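Local structure of phosphoribosylaminoimidazole-succinocarboxamide synthase (Thermotoga maritima, 1KUT) at residues 10-14 against 15-19; 221-224 against 225-229. The protein catalyses the ATP-dependent joining of L-aspartate to carboxyaminoimidazole ribonucleotide, giving SAICAR in de novo purine biosynthesis. All coordinates share one frame; numbering follows the deposited sequence.

Interaction 1: 10-14 against 15-19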
# COMPACT_ATOMS: atom_id res chain seq x y z
N VAL B 10 -16.38 0.43 23.95
CA VAL B 10 -16.21 1.81 24.36
C VAL B 10 -17.56 2.40 24.72
O VAL B 10 -18.56 2.20 24.03
CB VAL B 10 -15.55 2.66 23.25
CG1 VAL B 10 -16.53 2.89 22.12
CG2 VAL B 10 -15.08 3.98 23.81
N LYS B 11 -17.60 3.13 25.83
CA LYS B 11 -18.83 3.76 26.28
C LYS B 11 -18.56 5.20 26.66
O LYS B 11 -17.82 5.49 27.61
CB LYS B 11 -19.41 2.99 27.46
CG LYS B 11 -20.14 1.72 27.06
CD LYS B 11 -20.35 0.80 28.26
CE LYS B 11 -21.46 -0.21 27.98
NZ LYS B 11 -22.81 0.44 27.93
N VAL B 12 -19.16 6.11 25.90
CA VAL B 12 -19.01 7.53 26.12
C VAL B 12 -19.84 7.95 27.32
O VAL B 12 -21.08 7.93 27.28
CB VAL B 12 -19.43 8.31 24.88
CG1 VAL B 12 -18.22 8.53 23.98
CG2 VAL B 12 -20.50 7.52 24.13
N THR B 13 -19.15 8.33 28.39
CA THR B 13 -19.79 8.74 29.62
C THR B 13 -19.50 10.21 29.94
O THR B 13 -18.51 10.54 30.61
CB THR B 13 -19.32 7.83 30.79
OG1 THR B 13 -19.86 8.32 32.02
CG2 THR B 13 -17.80 7.81 30.87
N GLY B 14 -20.38 11.08 29.44
CA GLY B 14 -20.24 12.50 29.66
C GLY B 14 -19.12 13.14 28.86
O GLY B 14 -19.14 13.19 27.63
N ASP B 15 -18.13 13.65 29.59
CA ASP B 15 -16.99 14.30 28.97
C ASP B 15 -16.00 13.22 28.55
O ASP B 15 -15.64 13.12 27.38
CB ASP B 15 -16.35 15.29 29.96
CG ASP B 15 -17.28 16.47 30.27
OD1 ASP B 15 -17.80 17.09 29.32
OD2 ASP B 15 -17.48 16.79 31.47
N TYR B 16 -15.60 12.39 29.51
CA TYR B 16 -14.68 11.30 29.23
C TYR B 16 -15.41 10.08 28.69
O TYR B 16 -16.64 10.04 28.63
CB TYR B 16 -13.91 10.91 30.49
CG TYR B 16 -13.04 12.02 31.01
CD1 TYR B 16 -11.81 12.32 30.41
CD2 TYR B 16 -13.44 12.79 32.11
CE1 TYR B 16 -11.01 13.35 30.89
CE2 TYR B 16 -12.65 13.83 32.60
CZ TYR B 16 -11.44 14.11 31.98
OH TYR B 16 -10.67 15.16 32.45
N ALA B 17 -14.63 9.08 28.30
CA ALA B 17 -15.21 7.86 27.77
C ALA B 17 -14.64 6.71 28.56
O ALA B 17 -13.65 6.86 29.25
CB ALA B 17 -14.85 7.71 26.28
N LEU B 18 -15.27 5.55 28.47
CA LEU B 18 -14.77 4.37 29.17
C LEU B 18 -14.46 3.30 28.13
O LEU B 18 -15.19 3.13 27.16
CB LEU B 18 -15.81 3.84 30.18
CG LEU B 18 -16.07 4.62 31.47
CD1 LEU B 18 -17.10 3.87 32.30
CD2 LEU B 18 -14.77 4.78 32.27
N LEU B 19 -13.36 2.60 28.33
CA LEU B 19 -12.96 1.56 27.41
C LEU B 19 -12.80 0.27 28.21
O LEU B 19 -11.86 0.12 29.00
CB LEU B 19 -11.65 1.95 26.73
CG LEU B 19 -11.04 0.99 25.70
CD1 LEU B 19 -12.03 0.73 24.57
CD2 LEU B 19 -9.76 1.62 25.14

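Interaction 2: 221-224 against 225-229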
# COMPACT_ATOMS: atom_id res chain seq x y z
N LEU B 221 2.62 -8.65 30.97
CA LEU B 221 2.20 -7.81 32.08
C LEU B 221 3.25 -7.75 33.19
O LEU B 221 3.71 -6.65 33.55
CB LEU B 221 0.87 -8.29 32.68
CG LEU B 221 0.33 -7.44 33.84
CD1 LEU B 221 0.24 -5.98 33.42
CD2 LEU B 221 -1.04 -7.95 34.28
N GLU B 222 3.64 -8.91 33.73
CA GLU B 222 4.63 -8.96 34.81
C GLU B 222 5.86 -8.16 34.40
O GLU B 222 6.45 -7.43 35.18
CB GLU B 222 5.04 -10.40 35.10
CG GLU B 222 3.87 -11.36 35.26
CD GLU B 222 4.32 -12.80 35.53
OE1 GLU B 222 5.15 -13.35 34.75
OE2 GLU B 222 3.83 -13.39 36.53
N LEU B 223 6.24 -8.33 33.15
CA LEU B 223 7.38 -7.63 32.59
C LEU B 223 7.17 -6.12 32.69
O LEU B 223 8.03 -5.39 33.18
CB LEU B 223 7.55 -8.07 31.14
CG LEU B 223 8.66 -7.45 30.31
CD1 LEU B 223 8.93 -8.35 29.12
CD2 LEU B 223 8.24 -6.07 29.85
N CYS B 224 6.01 -5.65 32.24
CA CYS B 224 5.71 -4.22 32.29
C CYS B 224 5.65 -3.72 33.73
O CYS B 224 6.12 -2.61 34.02
CB CYS B 224 4.41 -3.93 31.55
SG CYS B 224 4.56 -4.12 29.74
N ARG B 225 5.08 -4.51 34.62
CA ARG B 225 5.00 -4.12 36.03
C ARG B 225 6.41 -3.95 36.59
O ARG B 225 6.73 -2.97 37.26
CB ARG B 225 4.26 -5.18 36.84
CG ARG B 225 2.75 -5.18 36.66
CD ARG B 225 2.10 -6.30 37.45
NE ARG B 225 0.64 -6.22 37.43
CZ ARG B 225 -0.17 -7.15 37.92
NH1 ARG B 225 0.35 -8.25 38.46
NH2 ARG B 225 -1.49 -7.00 37.89
N SER B 226 7.26 -4.93 36.28
CA SER B 226 8.65 -4.92 36.75
C SER B 226 9.41 -3.67 36.33
O SER B 226 9.97 -2.95 37.18
CB SER B 226 9.38 -6.16 36.22
OG SER B 226 10.60 -6.33 36.90
N LEU B 227 9.44 -3.41 35.03
CA LEU B 227 10.13 -2.25 34.49
C LEU B 227 9.49 -0.97 35.01
O LEU B 227 10.15 0.06 35.18
CB LEU B 227 10.05 -2.28 32.96
CG LEU B 227 10.59 -3.57 32.36
CD1 LEU B 227 10.20 -3.69 30.90
CD2 LEU B 227 12.10 -3.59 32.53
N ASN B 228 8.19 -1.04 35.30
CA ASN B 228 7.44 0.10 35.79
C ASN B 228 7.82 0.51 37.21
O ASN B 228 7.78 1.70 37.56
CB ASN B 228 5.95 -0.23 35.73
CG ASN B 228 5.07 0.99 35.87
OD1 ASN B 228 5.31 2.00 35.22
ND2 ASN B 228 4.03 0.89 36.70
N SER B 229 8.22 -0.46 38.03
CA SER B 229 8.57 -0.16 39.41
C SER B 229 9.99 0.34 39.62
O SER B 229 10.32 0.82 40.71
CB SER B 229 8.32 -1.40 40.28
OG SER B 229 6.94 -1.71 40.31

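Interaction 1: 10-14 against 15-19
T13 holds its hydroxyl anti to the backbone N (chi1 175°), which turns the methyl CG2 into the position between the backbone N and the carbonyl carbon, facing the opposite strand. L18 sets its CG anti to its own carbonyl carbon, and the two chains meet on a slant, T13 CG2 lying 3.7 Å from L18 CG. T13 lies diagonally from L18, whose direct partner is K11, on the same face of the sheet. Threonine suits this exposed place near the turn: its methyl meets leucine, and it keeps a polar hydroxyl.

The strands run antiparallel, at 156° between their directions. K11 and L18 form the hydrogen-bonded pair that ties them: K11 N donates to L18 O at 2.8 Å, almost straight at 168° and in the carbonyl plane, and L18 N returns a bond to K11 O at 2.7 Å. Toward the turn only a weak link remains, from T13 N to Y16 O at 3.0 Å. The opposite face carries V10, V12, A17 and L19. V12 and A17 form a non-hydrogen-bonded pair, where the small alanine fits beside the valine, V12 CG1 reaching A17 CB at 4.2 Å. V10 CB faces L19 CD1, also 4.2 Å away, while V10 CA offers its hydrogen to L18 O at 3.3 Å. G14 has a positive phi that glycine accepts readily, and with the exposed D15 it makes the tip.

This beta hairpin is the 8-13 and 16-21 pair of an antiparallel sheet. V10 bonds through its backbone to Y3 on the strand beyond, and A17 and L19 to V74 and L72 of strand 71-74; the ring of Y16 receives K73 in a cation-pi contact.

Interaction 2: 221-224 against 225-229
From L221 to N228 the backbone follows regular alpha-helical geometry, with four successive i to i+4 hydrogen bonds linking 221-224 to 225-229. R225 N reaches L221 O at 2.8 Å, the donor lying nearly in line with the carbonyl, and S226 N reaches E222 O at the same 2.8 Å. L227 N to L223 O is longer, 3.1 Å, yet almost straight at 177°. The last bond, N228 N to C224 O at 2.9 Å, is more bent, at 136°.

The same spacing brings side chains one turn apart into contact. L221 has CG anti to its backbone N (chi1 -179°), which lifts its methyls alongside R225, whose chain is extended from CG to NE. L221 CD2 then lies over one face of the guanidinium, offset toward its rim and 3.8 Å from R225 NH2. The aliphatic leucine packs on the flat group while R225 NE forms a salt bridge with E45 OE1 of helix 39-55, and L221 also touches E45. On another flank L223 CD2 presses against L227 CD1 at 3.3 Å, tighter than usual for carbon atoms, beside F159 and F158 of helix 138-160. The compact, buried C224 touches I49 and L50 of helix 39-55 and F159 of helix 138-160.

E222 and S226 lie on the exposed flank, so polar residues suit it. Apolar contacts every three or four residues on one side and polar groups on the other mark an amphipathic helix, here the C-terminal helix 214-229, packed against helices 39-55 and 138-160.

How the interactions relate
Following the chain, interaction 1 comes first: residues 10-14 and 15-19 fold back through a tight turn, closing the hairpin of strands 8-13 and 16-21. Interaction 2 opens only some two hundred residues later, where 221-224 and 225-229 form consecutive turns of the last helix, 214-229. The two are in series, neither nesting nor crossing, and each closes only a few residues. The centres of interactions 1 and 2 lie about 27 Å apart, and the nearest atoms of interactions 1 and 2 about 14 Å. One joins two adjacent inner strands of the five-stranded antiparallel sheet, at its exposed turn end; the other lies in the C-terminal helix, which packs on helices 39-55 and 138-160.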